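Long-range contact in papain-like cysteine protease (Porcine reproductive and respiratory syndrome virus, PDB 3MTV), which probably acts as the papain-like cysteine protease of viral nonstructural protein nsp1-beta, also a metal-dependent nuclease, and likely suppresses host interferon signalling: residues Thr139-Phe150 with Ser167-Arg178. Sequence-based numbering, arbitrary orientation.
Sequences TDTHGPIVIQYF and SLPGFEDLLRIR
Ile147 packs against Leu175 and Ile177 at the tightly packed middle of this antiparallel strand pair. Its CG1 lies 3.8 Å from Leu175 CD1, the two side chains running alongside and pointing the same way. Its CD1 reaches on to Ile177 CD1. The backbones of 145-150 and 171-178 are joined by nearly straight hydrogen bonds, Ile147 N to Leu175 O and Ile177 N to Ile145 O. Ile147 O then takes Leu174 N at 2.7 Å and Leu175 N only weakly. Both leucines face one residue, a classic beta bulge, and the register shifts by one.

Beyond the bulge, Glu172 CB lies over one face of the Tyr149 ring, a CH-pi contact 3.7 Å from the centroid. Leu174 CG meets that ring at its edge. On the other side of the sheet, CG of Phe150 is anti to the backbone N (chi1 -179°), which brings the ring edge toward the face of Phe171. CD1 stands over the centre of that face, and the planes are 52° apart.

The solvent side is the turn at the other end, where Thr141, His142 and Pro144 are exposed. In the partly exposed pair Arg178 and Asp140, Arg178 NE bridges to Asp140 OD2 at 3.2 Å, on its anti side; the guanidinium also pairs with Glu180 and Glu191.

Strands 158-162 and 135-139 flank the pair in a five-stranded antiparallel sheet. Phe171 also meets the ring of His159, probably the catalytic histidine. The pair thus forms the centre of the beta-sheet subdomain of a papain-like protease.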
ATOM      1  N   THR A 139      30.659 -11.918   5.352  1.00 58.52           N
ATOM      2  CA  THR A 139      29.671 -12.406   4.509  1.00 67.08           C
ATOM      3  C   THR A 139      30.237 -13.701   4.026  1.00 60.86           C
ATOM      4  O   THR A 139      31.264 -13.715   3.395  1.00 75.41           O
ATOM      5  CB  THR A 139      29.514 -11.424   3.437  1.00 67.44           C
ATOM      6  OG1 THR A 139      28.320 -11.802   2.764  1.00 82.91           O
ATOM      7  CG2 THR A 139      30.873 -11.345   2.516  1.00 56.58           C
ATOM      8  N   ASP A 140      29.626 -14.800   4.427  1.00 71.28           N
ATOM      9  CA  ASP A 140      30.240 -16.075   4.156  1.00 78.38           C
ATOM     10  C   ASP A 140      29.188 -16.905   3.536  1.00 86.23           C
ATOM     11  O   ASP A 140      28.250 -17.416   4.194  1.00 79.69           O
ATOM     12  CB  ASP A 140      30.892 -16.741   5.403  1.00 92.55           C
ATOM     13  CG  ASP A 140      31.105 -18.316   5.255  1.00 95.95           C
ATOM     14  OD1 ASP A 140      30.603 -18.889   4.260  1.00 91.18           O
ATOM     15  OD2 ASP A 140      31.751 -18.987   6.156  1.00 91.62           O
ATOM     16  N   THR A 141      29.361 -17.046   2.236  1.00 87.92           N
ATOM     17  CA  THR A 141      28.463 -17.885   1.470  1.00101.68           C
ATOM     18  C   THR A 141      28.004 -19.261   2.046  1.00 83.98           C
ATOM     19  O   THR A 141      27.059 -19.856   1.517  1.00 69.86           O
ATOM     20  CB  THR A 141      28.982 -18.015   0.068  1.00 97.57           C
ATOM     21  OG1 THR A 141      27.827 -18.053  -0.768  1.00 71.42           O
ATOM     22  CG2 THR A 141      29.934 -19.254  -0.105  1.00 74.83           C
ATOM     23  N   HIS A 142      28.638 -19.656   3.170  1.00 86.79           N
ATOM     24  CA  HIS A 142      28.593 -20.979   3.826  1.00 86.89           C
ATOM     25  C   HIS A 142      28.483 -20.982   5.313  1.00 95.58           C
ATOM     26  O   HIS A 142      28.428 -22.069   5.976  1.00 64.70           O
ATOM     27  CB  HIS A 142      29.778 -21.849   3.438  1.00 87.51           C
ATOM     28  CG  HIS A 142      29.429 -22.738   2.302  1.00121.47           C
ATOM     29  ND1 HIS A 142      29.859 -22.487   1.010  1.00100.44           N
ATOM     30  CD2 HIS A 142      28.536 -23.762   2.226  1.00 93.01           C
ATOM     31  CE1 HIS A 142      29.303 -23.365   0.197  1.00103.24           C
ATOM     32  NE2 HIS A 142      28.496 -24.144   0.908  1.00123.44           N
ATOM     33  N   GLY A 143      28.469 -19.740   5.797  1.00 85.57           N
ATOM     34  CA  GLY A 143      28.275 -19.420   7.185  1.00 71.70           C
ATOM     35  C   GLY A 143      27.109 -20.137   7.819  1.00 74.58           C
ATOM     36  O   GLY A 143      26.230 -20.688   7.082  1.00 72.76           O
ATOM     37  N   PRO A 144      27.136 -20.140   9.193  1.00 77.17           N
ATOM     38  CA  PRO A 144      26.386 -20.715  10.348  1.00 55.63           C
ATOM     39  C   PRO A 144      25.141 -19.974  10.573  1.00 66.38           C
ATOM     40  O   PRO A 144      24.150 -20.451  11.189  1.00 85.10           O
ATOM     41  CB  PRO A 144      27.266 -20.381  11.586  1.00 53.38           C
ATOM     42  CG  PRO A 144      28.589 -19.850  11.078  1.00 54.68           C
ATOM     43  CD  PRO A 144      28.373 -19.436   9.621  1.00 79.13           C
ATOM     44  N   ILE A 145      25.244 -18.735  10.118  1.00 71.26           N
ATOM     45  CA  ILE A 145      24.256 -17.708  10.424  1.00 78.79           C
ATOM     46  C   ILE A 145      23.603 -17.074   9.243  1.00 78.87           C
ATOM     47  O   ILE A 145      24.302 -16.495   8.287  1.00 59.95           O
ATOM     48  CB  ILE A 145      24.812 -16.477  11.155  1.00 76.48           C
ATOM     49  CG1 ILE A 145      25.922 -16.807  12.091  1.00 71.09           C
ATOM     50  CG2 ILE A 145      23.811 -15.983  12.128  1.00 59.37           C
ATOM     51  CD1 ILE A 145      25.705 -16.041  13.307  1.00 50.68           C
ATOM     52  N   VAL A 146      22.272 -17.120   9.417  1.00 54.59           N
ATOM     53  CA  VAL A 146      21.323 -16.487   8.547  1.00 74.07           C
ATOM     54  C   VAL A 146      20.849 -15.165   9.018  1.00 79.36           C
ATOM     55  O   VAL A 146      20.287 -15.006  10.144  1.00 57.16           O
ATOM     56  CB  VAL A 146      20.016 -17.221   8.440  1.00 76.34           C
ATOM     57  CG1 VAL A 146      19.634 -17.157   7.037  1.00 64.53           C
ATOM     58  CG2 VAL A 146      20.120 -18.640   8.904  1.00 95.34           C
ATOM     59  N   ILE A 147      20.987 -14.243   8.071  1.00 67.29           N
ATOM     60  CA  ILE A 147      20.325 -12.966   8.210  1.00 72.58           C
ATOM     61  C   ILE A 147      18.955 -12.973   7.567  1.00 63.00           C
ATOM     62  O   ILE A 147      18.817 -13.423   6.426  1.00 74.01           O
ATOM     63  CB  ILE A 147      21.121 -11.872   7.526  1.00 71.85           C
ATOM     64  CG1 ILE A 147      22.558 -11.865   7.994  1.00 64.20           C
ATOM     65  CG2 ILE A 147      20.592 -10.546   7.973  1.00 59.72           C
ATOM     66  CD1 ILE A 147      22.604 -11.598   9.492  1.00 59.72           C
ATOM     67  N   GLN A 148      17.954 -12.490   8.293  1.00 71.30           N
ATOM     68  CA  GLN A 148      16.574 -12.440   7.766  1.00 83.35           C
ATOM     69  C   GLN A 148      15.813 -11.167   7.913  1.00 75.90           C
ATOM     70  O   GLN A 148      16.088 -10.305   8.776  1.00 66.49           O
ATOM     71  CB  GLN A 148      15.689 -13.508   8.372  1.00 65.08           C
ATOM     72  CG  GLN A 148      16.409 -14.788   8.490  1.00 60.90           C
ATOM     73  CD  GLN A 148      15.484 -15.873   8.766  1.00 66.41           C
ATOM     74  OE1 GLN A 148      15.318 -16.767   7.919  1.00 81.43           O
ATOM     75  NE2 GLN A 148      14.841 -15.830   9.961  1.00 47.43           N
ATOM     76  N   TYR A 149      14.812 -11.084   7.056  1.00 69.39           N
ATOM     77  CA  TYR A 149      13.964  -9.929   7.047  1.00 54.15           C
ATOM     78  C   TYR A 149      12.609 -10.479   7.143  1.00 59.14           C
ATOM     79  O   TYR A 149      12.268 -11.633   6.847  1.00 59.08           O
ATOM     80  CB  TYR A 149      14.076  -9.141   5.751  1.00 60.29           C
ATOM     81  CG  TYR A 149      13.716  -9.909   4.491  1.00 58.47           C
ATOM     82  CD1 TYR A 149      14.703 -10.482   3.746  1.00 58.89           C
ATOM     83  CD2 TYR A 149      12.382 -10.052   4.062  1.00 62.77           C
ATOM     84  CE1 TYR A 149      14.439 -11.175   2.612  1.00 64.21           C
ATOM     85  CE2 TYR A 149      12.077 -10.750   2.910  1.00 75.55           C
ATOM     86  CZ  TYR A 149      13.143 -11.317   2.186  1.00 83.18           C
ATOM     87  OH  TYR A 149      12.981 -12.054   1.037  1.00 69.59           O
ATOM     88  N   PHE A 150      11.801  -9.603   7.591  1.00 51.07           N
ATOM     89  CA  PHE A 150      10.457  -9.980   7.670  1.00 59.02           C
ATOM     90  C   PHE A 150       9.651  -9.545   6.489  1.00 66.24           C
ATOM     91  O   PHE A 150       9.392  -8.298   6.277  1.00 58.02           O
ATOM     92  CB  PHE A 150       9.929  -9.176   8.746  1.00 51.57           C
ATOM     93  CG  PHE A 150       8.568  -9.447   8.998  1.00 51.56           C
ATOM     94  CD1 PHE A 150       8.199 -10.695   9.416  1.00 81.56           C
ATOM     95  CD2 PHE A 150       7.636  -8.485   8.897  1.00 67.19           C
ATOM     96  CE1 PHE A 150       6.937 -10.968   9.759  1.00 74.17           C
ATOM     97  CE2 PHE A 150       6.354  -8.750   9.250  1.00 78.26           C
ATOM     98  CZ  PHE A 150       6.007 -10.001   9.660  1.00 68.38           C
ATOM     99  N   SER A 167      12.725 -21.106  10.666  1.00 78.92           N
ATOM    100  CA  SER A 167      12.322 -19.689  10.483  1.00 61.02           C
ATOM    101  C   SER A 167      11.065 -19.332  11.281  1.00 76.21           C
ATOM    102  O   SER A 167      10.130 -20.153  11.450  1.00 61.49           O
ATOM    103  CB  SER A 167      12.211 -19.300   9.018  1.00 61.78           C
ATOM    104  OG  SER A 167      13.485 -19.453   8.337  1.00 77.64           O
ATOM    105  N   LEU A 168      11.086 -18.150  11.898  1.00 73.67           N
ATOM    106  CA  LEU A 168       9.829 -17.671  12.401  1.00 65.71           C
ATOM    107  C   LEU A 168       8.962 -17.325  11.166  1.00 75.55           C
ATOM    108  O   LEU A 168       9.371 -17.348   9.966  1.00 85.04           O
ATOM    109  CB  LEU A 168      10.022 -16.492  13.300  1.00 64.29           C
ATOM    110  CG  LEU A 168      10.308 -16.649  14.790  1.00 66.31           C
ATOM    111  CD1 LEU A 168      10.832 -15.335  15.331  1.00 67.56           C
ATOM    112  CD2 LEU A 168       9.088 -16.899  15.590  1.00 62.60           C
ATOM    113  N   PRO A 169       7.732 -17.075  11.431  1.00 67.09           N
ATOM    114  CA  PRO A 169       6.677 -16.940  10.429  1.00 61.03           C
ATOM    115  C   PRO A 169       6.832 -15.630   9.731  1.00 73.18           C
ATOM    116  O   PRO A 169       6.882 -14.620  10.459  1.00 59.50           O
ATOM    117  CB  PRO A 169       5.392 -16.853  11.272  1.00 53.88           C
ATOM    118  CG  PRO A 169       5.756 -17.341  12.577  1.00 69.22           C
ATOM    119  CD  PRO A 169       7.235 -17.240  12.787  1.00 67.73           C
ATOM    120  N   GLY A 170       6.847 -15.625   8.394  1.00 71.81           N
ATOM    121  CA  GLY A 170       7.086 -14.381   7.687  1.00 66.76           C
ATOM    122  C   GLY A 170       8.542 -13.966   7.642  1.00 68.53           C
ATOM    123  O   GLY A 170       8.871 -12.902   7.172  1.00 75.56           O
ATOM    124  N   PHE A 171       9.435 -14.789   8.153  1.00 65.21           N
ATOM    125  CA  PHE A 171      10.809 -14.466   7.923  1.00 64.88           C
ATOM    126  C   PHE A 171      11.473 -15.285   6.834  1.00 66.68           C
ATOM    127  O   PHE A 171      11.214 -16.496   6.589  1.00 83.60           O
ATOM    128  CB  PHE A 171      11.622 -14.551   9.195  1.00 55.09           C
ATOM    129  CG  PHE A 171      11.308 -13.487  10.173  1.00 53.18           C
ATOM    130  CD1 PHE A 171      10.310 -13.645  11.051  1.00 49.91           C
ATOM    131  CD2 PHE A 171      12.065 -12.294  10.219  1.00 61.69           C
ATOM    132  CE1 PHE A 171      10.045 -12.570  12.024  1.00 70.53           C
ATOM    133  CE2 PHE A 171      11.797 -11.247  11.117  1.00 37.91           C
ATOM    134  CZ  PHE A 171      10.814 -11.375  12.039  1.00 34.71           C
ATOM    135  N   GLU A 172      12.420 -14.621   6.251  1.00 56.01           N
ATOM    136  CA  GLU A 172      12.820 -14.944   4.941  1.00 68.04           C
ATOM    137  C   GLU A 172      14.315 -14.720   4.834  1.00 70.39           C
ATOM    138  O   GLU A 172      14.839 -13.669   5.124  1.00 70.15           O
ATOM    139  CB  GLU A 172      12.060 -13.963   4.089  1.00 74.59           C
ATOM    140  CG  GLU A 172      10.565 -13.946   4.463  1.00 94.07           C
ATOM    141  CD  GLU A 172       9.787 -15.064   3.695  1.00118.79           C
ATOM    142  OE1 GLU A 172      10.529 -15.542   2.768  1.00 68.93           O
ATOM    143  OE2 GLU A 172       8.542 -15.426   3.983  1.00 84.38           O
ATOM    144  N   ASP A 173      14.997 -15.767   4.455  1.00 79.44           N
ATOM    145  CA  ASP A 173      16.421 -15.793   4.538  1.00 64.63           C
ATOM    146  C   ASP A 173      16.889 -14.752   3.576  1.00 58.99           C
ATOM    147  O   ASP A 173      16.617 -14.799   2.424  1.00 65.34           O
ATOM    148  CB  ASP A 173      16.950 -17.160   4.034  1.00 55.63           C
ATOM    149  CG  ASP A 173      16.727 -18.298   5.017  1.00 77.05           C
ATOM    150  OD1 ASP A 173      17.478 -19.256   4.811  1.00 89.20           O
ATOM    151  OD2 ASP A 173      15.848 -18.307   5.938  1.00 70.47           O
ATOM    152  N   LEU A 174      17.702 -13.859   4.055  1.00 76.17           N
ATOM    153  CA  LEU A 174      18.383 -12.910   3.212  1.00 57.83           C
ATOM    154  C   LEU A 174      19.779 -13.319   2.797  1.00 73.61           C
ATOM    155  O   LEU A 174      20.015 -13.508   1.612  1.00 74.05           O
ATOM    156  CB  LEU A 174      18.595 -11.701   4.043  1.00 69.04           C
ATOM    157  CG  LEU A 174      18.486 -10.428   3.263  1.00 80.71           C
ATOM    158  CD1 LEU A 174      19.432  -9.465   3.853  1.00 65.08           C
ATOM    159  CD2 LEU A 174      18.832 -10.642   1.848  1.00 63.45           C
ATOM    160  N   LEU A 175      20.747 -13.326   3.733  1.00 81.15           N
ATOM    161  CA  LEU A 175      22.068 -14.043   3.518  1.00 80.96           C
ATOM    162  C   LEU A 175      22.736 -14.652   4.687  1.00 80.06           C
ATOM    163  O   LEU A 175      22.146 -14.752   5.827  1.00 71.61           O
ATOM    164  CB  LEU A 175      23.186 -13.250   2.890  1.00 62.76           C
ATOM    165  CG  LEU A 175      23.236 -11.823   3.417  1.00 98.35           C
ATOM    166  CD1 LEU A 175      24.144 -11.542   4.543  1.00 53.07           C
ATOM    167  CD2 LEU A 175      23.622 -10.898   2.300  1.00 97.49           C
ATOM    168  N   ARG A 176      23.978 -15.078   4.366  1.00 64.48           N
ATOM    169  CA  ARG A 176      24.671 -15.984   5.287  1.00 60.47           C
ATOM    170  C   ARG A 176      25.933 -15.387   5.561  1.00 65.73           C
ATOM    171  O   ARG A 176      26.569 -14.830   4.640  1.00 61.90           O
ATOM    172  CB  ARG A 176      24.772 -17.432   4.797  1.00 77.00           C
ATOM    173  CG  ARG A 176      23.361 -18.177   5.046  1.00 74.64           C
ATOM    174  CD  ARG A 176      23.404 -19.711   4.893  1.00 73.31           C
ATOM    175  NE  ARG A 176      24.636 -20.176   4.222  1.00 99.55           N
ATOM    176  CZ  ARG A 176      25.089 -21.416   4.308  1.00 96.06           C
ATOM    177  NH1 ARG A 176      24.436 -22.328   5.020  1.00 77.97           N
ATOM    178  NH2 ARG A 176      26.193 -21.738   3.683  1.00 91.75           N
ATOM    179  N   ILE A 177      26.223 -15.397   6.866  1.00 59.81           N
ATOM    180  CA  ILE A 177      27.552 -14.960   7.355  1.00 74.61           C
ATOM    181  C   ILE A 177      28.153 -15.796   8.490  1.00 71.59           C
ATOM    182  O   ILE A 177      27.559 -16.754   8.972  1.00 71.44           O
ATOM    183  CB  ILE A 177      27.496 -13.544   7.903  1.00 67.60           C
ATOM    184  CG1 ILE A 177      26.190 -13.330   8.608  1.00 54.52           C
ATOM    185  CG2 ILE A 177      27.536 -12.511   6.811  1.00 65.24           C
ATOM    186  CD1 ILE A 177      26.321 -12.595   9.861  1.00 46.65           C
ATOM    187  N   ARG A 178      29.303 -15.331   8.940  1.00 58.07           N
ATOM    188  CA  ARG A 178      30.145 -15.974   9.920  1.00 58.32           C
ATOM    189  C   ARG A 178      30.659 -14.845  10.854  1.00 75.67           C
ATOM    190  O   ARG A 178      30.881 -13.730  10.416  1.00 61.68           O
ATOM    191  CB  ARG A 178      31.408 -16.506   9.193  1.00 52.67           C
ATOM    192  CG  ARG A 178      32.422 -17.340  10.010  1.00 66.27           C
ATOM    193  CD  ARG A 178      33.823 -17.402   9.368  1.00 48.39           C
ATOM    194  NE  ARG A 178      33.700 -17.210   7.956  1.00 68.82           N
ATOM    195  CZ  ARG A 178      34.660 -16.693   7.202  1.00 75.00           C
ATOM    196  NH1 ARG A 178      35.801 -16.357   7.753  1.00 57.32           N
ATOM    197  NH2 ARG A 178      34.488 -16.509   5.898  1.00 71.21           N
TER